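Myosin-2 (Saccharomyces cerevisiae, PDB 6IXO) carries organelles and other cargo along polarized actin cables as a class V myosin, gripping receptor proteins on the cargo with its globular tail domain. Local coordinates at residues N10-N24 with E64-F77. Residues are numbered along the deposited sequence; the frame is centred on the assembly and turned at random.
Sequences NEELYRLLEDTEILN and EMWRFGLTKQSESF
F68 and Y14 meet where two turns between consecutive helices pack together in the all-helical globular tail, the cargo-binding domain: helix 6-18 turns into helix 20-32 at D19, and helix 53-67 into helix 71-90 through a Schellman motif. That motif is identified by G69, with positive phi, and by the bonds L70 N to M65 O and G69 N to W66 O. The rings form an offset edge-to-face pair, their planes 76° apart and centroids separated by 5.9 Å, with the edge of Y14 toward the face of F68; Y14 CD2 comes to 3.8 Å from F68 CD1. CG of Y14 lies anti to its backbone N (chi1 -172°), which brings the ring toward 64-77 although the CB does not point at it, and its CE2 and OH also meet L70 CD2. Farther along the F68 ring, CE2 meets L13 CB at 4.0 Å, and CD2 meets L17 CD1. F68 CZ lies over the centre of the R67 guanidinium, 4.0 Å above its plane, while E64 OE1 takes R67 NH1 near that plane through its syn lone pair, a salt bridge of 2.9 Å. Both N10 OD1 and R67 NH1 are hydrogen-bonded to Q415 of helix 403-415, tying this end to the C-terminal helix. An alanine at F68 would remove the ring and is likely to leave the Y14 edge without its partner and a gap beside L13 and L17. L17 wedges between L70 and M65, its CB 3.6 Å from L70 CD1. Beyond the turns, T20 CG2 rests on CB and CG of Q73. There N24 divides its amide: OD1, buried without a polar partner, lies at the F77 ring edge, whereas ND2 donates to S76 OG at 3.2 Å with a bent N-H...O angle of 141°.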
loop_
_atom_site.group_PDB
_atom_site.type_symbol
_atom_site.label_atom_id
_atom_site.label_comp_id
_atom_site.label_asym_id
_atom_site.label_seq_id
_atom_site.Cartn_x
_atom_site.Cartn_y
_atom_site.Cartn_z
ATOM N N ASN A 10 21.023 32.503 18.251
ATOM C CA ASN A 10 20.434 31.630 19.258
ATOM C C ASN A 10 19.230 32.232 19.967
ATOM O O ASN A 10 18.246 31.520 20.208
ATOM C CB ASN A 10 21.468 31.223 20.302
ATOM C CG ASN A 10 22.296 30.040 19.858
ATOM O OD1 ASN A 10 22.011 29.417 18.834
ATOM N ND2 ASN A 10 23.326 29.713 20.636
ATOM N N GLU A 11 19.312 33.506 20.342
ATOM C CA GLU A 11 18.164 34.130 20.980
ATOM C C GLU A 11 16.948 34.113 20.056
ATOM O O GLU A 11 15.862 33.755 20.479
ATOM C CB GLU A 11 18.444 35.563 21.382
ATOM C CG GLU A 11 17.254 36.226 22.061
ATOM C CD GLU A 11 17.636 37.514 22.767
ATOM O OE1 GLU A 11 18.765 38.006 22.535
ATOM O OE2 GLU A 11 16.814 38.031 23.555
ATOM N N GLU A 12 17.137 34.538 18.812
ATOM C CA GLU A 12 16.018 34.590 17.864
ATOM C C GLU A 12 15.454 33.193 17.652
ATOM O O GLU A 12 14.230 33.024 17.605
ATOM C CB GLU A 12 16.428 35.214 16.523
ATOM C CG GLU A 12 15.246 35.308 15.530
ATOM C CD GLU A 12 15.521 36.097 14.250
ATOM O OE1 GLU A 12 16.690 36.439 13.932
ATOM O OE2 GLU A 12 14.528 36.383 13.554
ATOM N N LEU A 13 16.322 32.185 17.537
ATOM C CA LEU A 13 15.848 30.809 17.342
ATOM C C LEU A 13 14.973 30.399 18.506
ATOM O O LEU A 13 13.899 29.826 18.337
ATOM C CB LEU A 13 17.001 29.821 17.222
ATOM C CG LEU A 13 17.445 29.423 15.832
ATOM C CD1 LEU A 13 18.738 28.633 15.948
ATOM C CD2 LEU A 13 16.318 28.604 15.105
ATOM N N TYR A 14 15.457 30.727 19.704
ATOM C CA TYR A 14 14.790 30.334 20.923
ATOM C C TYR A 14 13.388 30.904 21.016
ATOM O O TYR A 14 12.446 30.194 21.358
ATOM C CB TYR A 14 15.604 30.789 22.148
ATOM C CG TYR A 14 15.046 30.239 23.428
ATOM C CD1 TYR A 14 14.080 30.938 24.147
ATOM C CD2 TYR A 14 15.462 28.997 23.909
ATOM C CE1 TYR A 14 13.551 30.426 25.316
ATOM C CE2 TYR A 14 14.948 28.481 25.087
ATOM C CZ TYR A 14 13.986 29.195 25.779
ATOM O OH TYR A 14 13.464 28.686 26.943
ATOM N N ARG A 15 13.249 32.192 20.737
ATOM C CA ARG A 15 11.928 32.809 20.736
ATOM C C ARG A 15 11.031 32.224 19.656
ATOM O O ARG A 15 9.814 32.127 19.844
ATOM C CB ARG A 15 12.034 34.314 20.537
ATOM C CG ARG A 15 12.874 35.022 21.584
ATOM C CD ARG A 15 12.434 34.644 22.999
ATOM N NE ARG A 15 13.027 35.514 24.024
ATOM C CZ ARG A 15 12.711 35.480 25.319
ATOM N NH1 ARG A 15 11.803 34.614 25.762
ATOM N NH2 ARG A 15 13.301 36.314 26.170
ATOM N N LEU A 16 11.598 31.854 18.514
ATOM C CA LEU A 16 10.731 31.229 17.471
ATOM C C LEU A 16 10.222 29.881 17.948
ATOM O O LEU A 16 9.075 29.508 17.714
ATOM C CB LEU A 16 11.474 31.081 16.145
ATOM C CG LEU A 16 11.706 32.425 15.438
ATOM C CD1 LEU A 16 12.829 32.348 14.416
ATOM C CD2 LEU A 16 10.408 32.940 14.779
ATOM N N LEU A 17 11.076 29.137 18.638
ATOM C CA LEU A 17 10.723 27.765 18.981
ATOM C C LEU A 17 9.795 27.685 20.200
ATOM O O LEU A 17 8.939 26.802 20.263
ATOM C CB LEU A 17 11.986 26.945 19.202
ATOM C CG LEU A 17 12.826 26.809 17.928
ATOM C CD1 LEU A 17 14.279 26.421 18.239
ATOM C CD2 LEU A 17 12.211 25.799 16.975
ATOM N N GLU A 18 9.931 28.613 21.148
ATOM C CA GLU A 18 9.079 28.580 22.340
ATOM C C GLU A 18 7.650 29.043 22.022
ATOM O O GLU A 18 6.717 28.755 22.768
ATOM C CB GLU A 18 9.693 29.428 23.484
ATOM C CG GLU A 18 9.100 30.818 23.710
ATOM C CD GLU A 18 9.930 31.644 24.729
ATOM O OE1 GLU A 18 9.983 32.891 24.624
ATOM O OE2 GLU A 18 10.538 31.045 25.643
ATOM N N ASP A 19 7.476 29.756 20.915
ATOM C CA ASP A 19 6.156 30.251 20.536
ATOM C C ASP A 19 5.386 29.171 19.767
ATOM O O ASP A 19 5.083 29.327 18.573
ATOM C CB ASP A 19 6.276 31.523 19.697
ATOM C CG ASP A 19 4.948 32.249 19.536
ATOM O OD1 ASP A 19 3.900 31.680 19.917
ATOM O OD2 ASP A 19 4.950 33.387 19.012
ATOM N N THR A 20 5.073 28.072 20.447
ATOM C CA THR A 20 4.408 26.949 19.773
ATOM C C THR A 20 3.021 27.278 19.227
ATOM O O THR A 20 2.570 26.612 18.306
ATOM C CB THR A 20 4.259 25.714 20.689
ATOM O OG1 THR A 20 3.766 26.119 21.971
ATOM C CG2 THR A 20 5.583 25.004 20.849
ATOM N N GLU A 21 2.331 28.261 19.790
ATOM C CA GLU A 21 1.019 28.641 19.240
ATOM C C GLU A 21 1.109 28.961 17.756
ATOM O O GLU A 21 0.378 28.409 16.942
ATOM C CB GLU A 21 0.438 29.859 19.941
ATOM C CG GLU A 21 -0.286 29.611 21.237
ATOM C CD GLU A 21 -0.915 30.897 21.765
ATOM O OE1 GLU A 21 -1.900 31.359 21.141
ATOM O OE2 GLU A 21 -0.412 31.458 22.773
ATOM N N ILE A 22 1.998 29.885 17.414
ATOM C CA ILE A 22 2.195 30.257 16.021
ATOM C C ILE A 22 2.837 29.104 15.264
ATOM O O ILE A 22 2.380 28.732 14.187
ATOM C CB ILE A 22 3.063 31.519 15.894
ATOM C CG1 ILE A 22 2.244 32.748 16.284
ATOM C CG2 ILE A 22 3.616 31.647 14.483
ATOM C CD1 ILE A 22 2.979 34.052 16.090
ATOM N N LEU A 23 3.883 28.514 15.831
ATOM C CA LEU A 23 4.561 27.444 15.104
ATOM C C LEU A 23 3.696 26.195 14.844
ATOM O O LEU A 23 3.768 25.624 13.754
ATOM C CB LEU A 23 5.819 27.032 15.850
ATOM C CG LEU A 23 6.764 26.061 15.146
ATOM C CD1 LEU A 23 7.076 26.530 13.744
ATOM C CD2 LEU A 23 8.086 25.951 15.969
ATOM N N ASN A 24 2.930 25.731 15.826
ATOM C CA ASN A 24 2.150 24.500 15.594
ATOM C C ASN A 24 1.120 24.739 14.491
ATOM O O ASN A 24 0.851 23.867 13.704
ATOM C CB ASN A 24 1.456 24.016 16.874
ATOM C CG ASN A 24 2.435 23.474 17.913
ATOM O OD1 ASN A 24 3.567 23.117 17.594
ATOM N ND2 ASN A 24 1.992 23.402 19.160
ATOM N N GLU A 64 16.065 21.254 16.971
ATOM C CA GLU A 64 16.438 22.542 17.567
ATOM C C GLU A 64 15.754 22.675 18.918
ATOM O O GLU A 64 16.353 23.169 19.882
ATOM C CB GLU A 64 16.071 23.731 16.674
ATOM C CG GLU A 64 16.988 23.915 15.517
ATOM C CD GLU A 64 18.421 24.107 15.958
ATOM O OE1 GLU A 64 18.674 24.990 16.799
ATOM O OE2 GLU A 64 19.293 23.366 15.468
ATOM N N MET A 65 14.498 22.220 18.991
ATOM C CA MET A 65 13.800 22.227 20.272
ATOM C C MET A 65 14.562 21.409 21.319
ATOM O O MET A 65 14.759 21.860 22.459
ATOM C CB MET A 65 12.388 21.691 20.110
ATOM C CG MET A 65 11.439 22.680 19.484
ATOM S SD MET A 65 9.842 21.874 19.255
ATOM C CE MET A 65 8.871 23.241 18.633
ATOM N N TRP A 66 15.014 20.215 20.934
ATOM C CA TRP A 66 15.809 19.414 21.868
ATOM C C TRP A 66 17.104 20.104 22.253
ATOM O O TRP A 66 17.446 20.150 23.430
ATOM C CB TRP A 66 16.121 18.047 21.289
ATOM C CG TRP A 66 14.925 17.200 21.224
ATOM C CD1 TRP A 66 13.749 17.380 21.897
ATOM C CD2 TRP A 66 14.760 16.035 20.425
ATOM N NE1 TRP A 66 12.869 16.388 21.568
ATOM C CE2 TRP A 66 13.465 15.546 20.667
ATOM C CE3 TRP A 66 15.593 15.349 19.540
ATOM C CZ2 TRP A 66 12.978 14.406 20.063
ATOM C CZ3 TRP A 66 15.097 14.220 18.910
ATOM C CH2 TRP A 66 13.800 13.754 19.184
ATOM N N ARG A 67 17.823 20.621 21.261
ATOM C CA ARG A 67 19.080 21.331 21.507
ATOM C C ARG A 67 18.930 22.446 22.543
ATOM O O ARG A 67 19.844 22.714 23.344
ATOM C CB ARG A 67 19.598 21.896 20.188
ATOM C CG ARG A 67 20.773 22.829 20.321
ATOM C CD ARG A 67 20.881 23.680 19.088
ATOM N NE ARG A 67 21.944 24.655 19.257
ATOM C CZ ARG A 67 22.133 25.699 18.466
ATOM N NH1 ARG A 67 21.315 25.908 17.437
ATOM N NH2 ARG A 67 23.141 26.534 18.715
ATOM N N PHE A 68 17.794 23.125 22.526
ATOM C CA PHE A 68 17.564 24.216 23.466
ATOM C C PHE A 68 16.844 23.710 24.709
ATOM O O PHE A 68 16.451 24.493 25.547
ATOM C CB PHE A 68 16.758 25.337 22.806
ATOM C CG PHE A 68 17.577 26.219 21.899
ATOM C CD1 PHE A 68 18.425 27.178 22.430
ATOM C CD2 PHE A 68 17.497 26.092 20.515
ATOM C CE1 PHE A 68 19.185 28.001 21.612
ATOM C CE2 PHE A 68 18.263 26.909 19.682
ATOM C CZ PHE A 68 19.104 27.872 20.238
ATOM N N GLY A 69 16.678 22.394 24.818
ATOM C CA GLY A 69 15.987 21.799 25.948
ATOM C C GLY A 69 14.521 22.188 26.053
ATOM O O GLY A 69 13.945 22.194 27.140
ATOM N N LEU A 70 13.894 22.506 24.923
ATOM C CA LEU A 70 12.466 22.808 24.939
ATOM C C LEU A 70 11.710 21.497 24.801
ATOM O O LEU A 70 10.967 21.273 23.828
ATOM C CB LEU A 70 12.099 23.779 23.826
ATOM C CG LEU A 70 12.751 25.163 23.918
ATOM C CD1 LEU A 70 12.434 25.939 22.653
ATOM C CD2 LEU A 70 12.241 25.908 25.137
ATOM N N THR A 71 11.922 20.621 25.777
ATOM C CA THR A 71 11.408 19.262 25.707
ATOM C C THR A 71 9.873 19.268 25.794
ATOM O O THR A 71 9.214 18.514 25.089
ATOM C CB THR A 71 12.057 18.384 26.804
ATOM O OG1 THR A 71 12.149 19.138 28.012
ATOM C CG2 THR A 71 13.490 18.009 26.397
ATOM N N LYS A 72 9.308 20.153 26.609
ATOM C CA LYS A 72 7.856 20.325 26.678
ATOM C C LYS A 72 7.260 20.869 25.381
ATOM O O LYS A 72 6.179 20.447 24.969
ATOM C CB LYS A 72 7.498 21.260 27.831
ATOM C CG LYS A 72 6.042 21.709 27.896
ATOM C CD LYS A 72 5.839 22.656 29.093
ATOM C CE LYS A 72 4.368 22.964 29.350
ATOM N NZ LYS A 72 4.170 23.706 30.630
ATOM N N GLN A 73 7.947 21.817 24.743
ATOM C CA GLN A 73 7.477 22.352 23.470
ATOM C C GLN A 73 7.499 21.237 22.421
ATOM O O GLN A 73 6.627 21.188 21.558
ATOM C CB GLN A 73 8.320 23.536 22.982
ATOM C CG GLN A 73 8.069 24.871 23.700
ATOM C CD GLN A 73 8.641 24.932 25.106
ATOM O OE1 GLN A 73 9.400 24.049 25.540
ATOM N NE2 GLN A 73 8.288 25.996 25.825
ATOM N N SER A 74 8.498 20.355 22.495
ATOM C CA SER A 74 8.623 19.294 21.499
ATOM C C SER A 74 7.497 18.290 21.664
ATOM O O SER A 74 6.954 17.777 20.678
ATOM C CB SER A 74 9.978 18.596 21.607
ATOM O OG SER A 74 10.086 17.879 22.825
ATOM N N GLU A 75 7.111 18.028 22.904
ATOM C CA GLU A 75 6.058 17.059 23.134
ATOM C C GLU A 75 4.717 17.555 22.570
ATOM O O GLU A 75 4.000 16.806 21.900
ATOM C CB GLU A 75 5.951 16.744 24.619
ATOM C CG GLU A 75 5.934 15.244 24.881
ATOM C CD GLU A 75 5.641 14.897 26.331
ATOM O OE1 GLU A 75 4.946 13.880 26.567
ATOM O OE2 GLU A 75 6.104 15.640 27.229
ATOM N N SER A 76 4.406 18.825 22.831
ATOM C CA SER A 76 3.247 19.513 22.261
ATOM C C SER A 76 3.246 19.479 20.731
ATOM O O SER A 76 2.272 19.056 20.082
ATOM C CB SER A 76 3.222 20.964 22.754
ATOM O OG SER A 76 2.485 21.811 21.894
ATOM N N PHE A 77 4.363 19.922 20.168
ATOM C CA PHE A 77 4.591 19.908 18.729
ATOM C C PHE A 77 4.390 18.501 18.116
ATOM O O PHE A 77 3.687 18.335 17.113
ATOM C CB PHE A 77 5.998 20.440 18.491
ATOM C CG PHE A 77 6.514 20.299 17.082
ATOM C CD1 PHE A 77 6.146 21.207 16.093
ATOM C CD2 PHE A 77 7.451 19.320 16.779
ATOM C CE1 PHE A 77 6.674 21.118 14.825
ATOM C CE2 PHE A 77 7.995 19.228 15.520
ATOM C CZ PHE A 77 7.603 20.132 14.537
#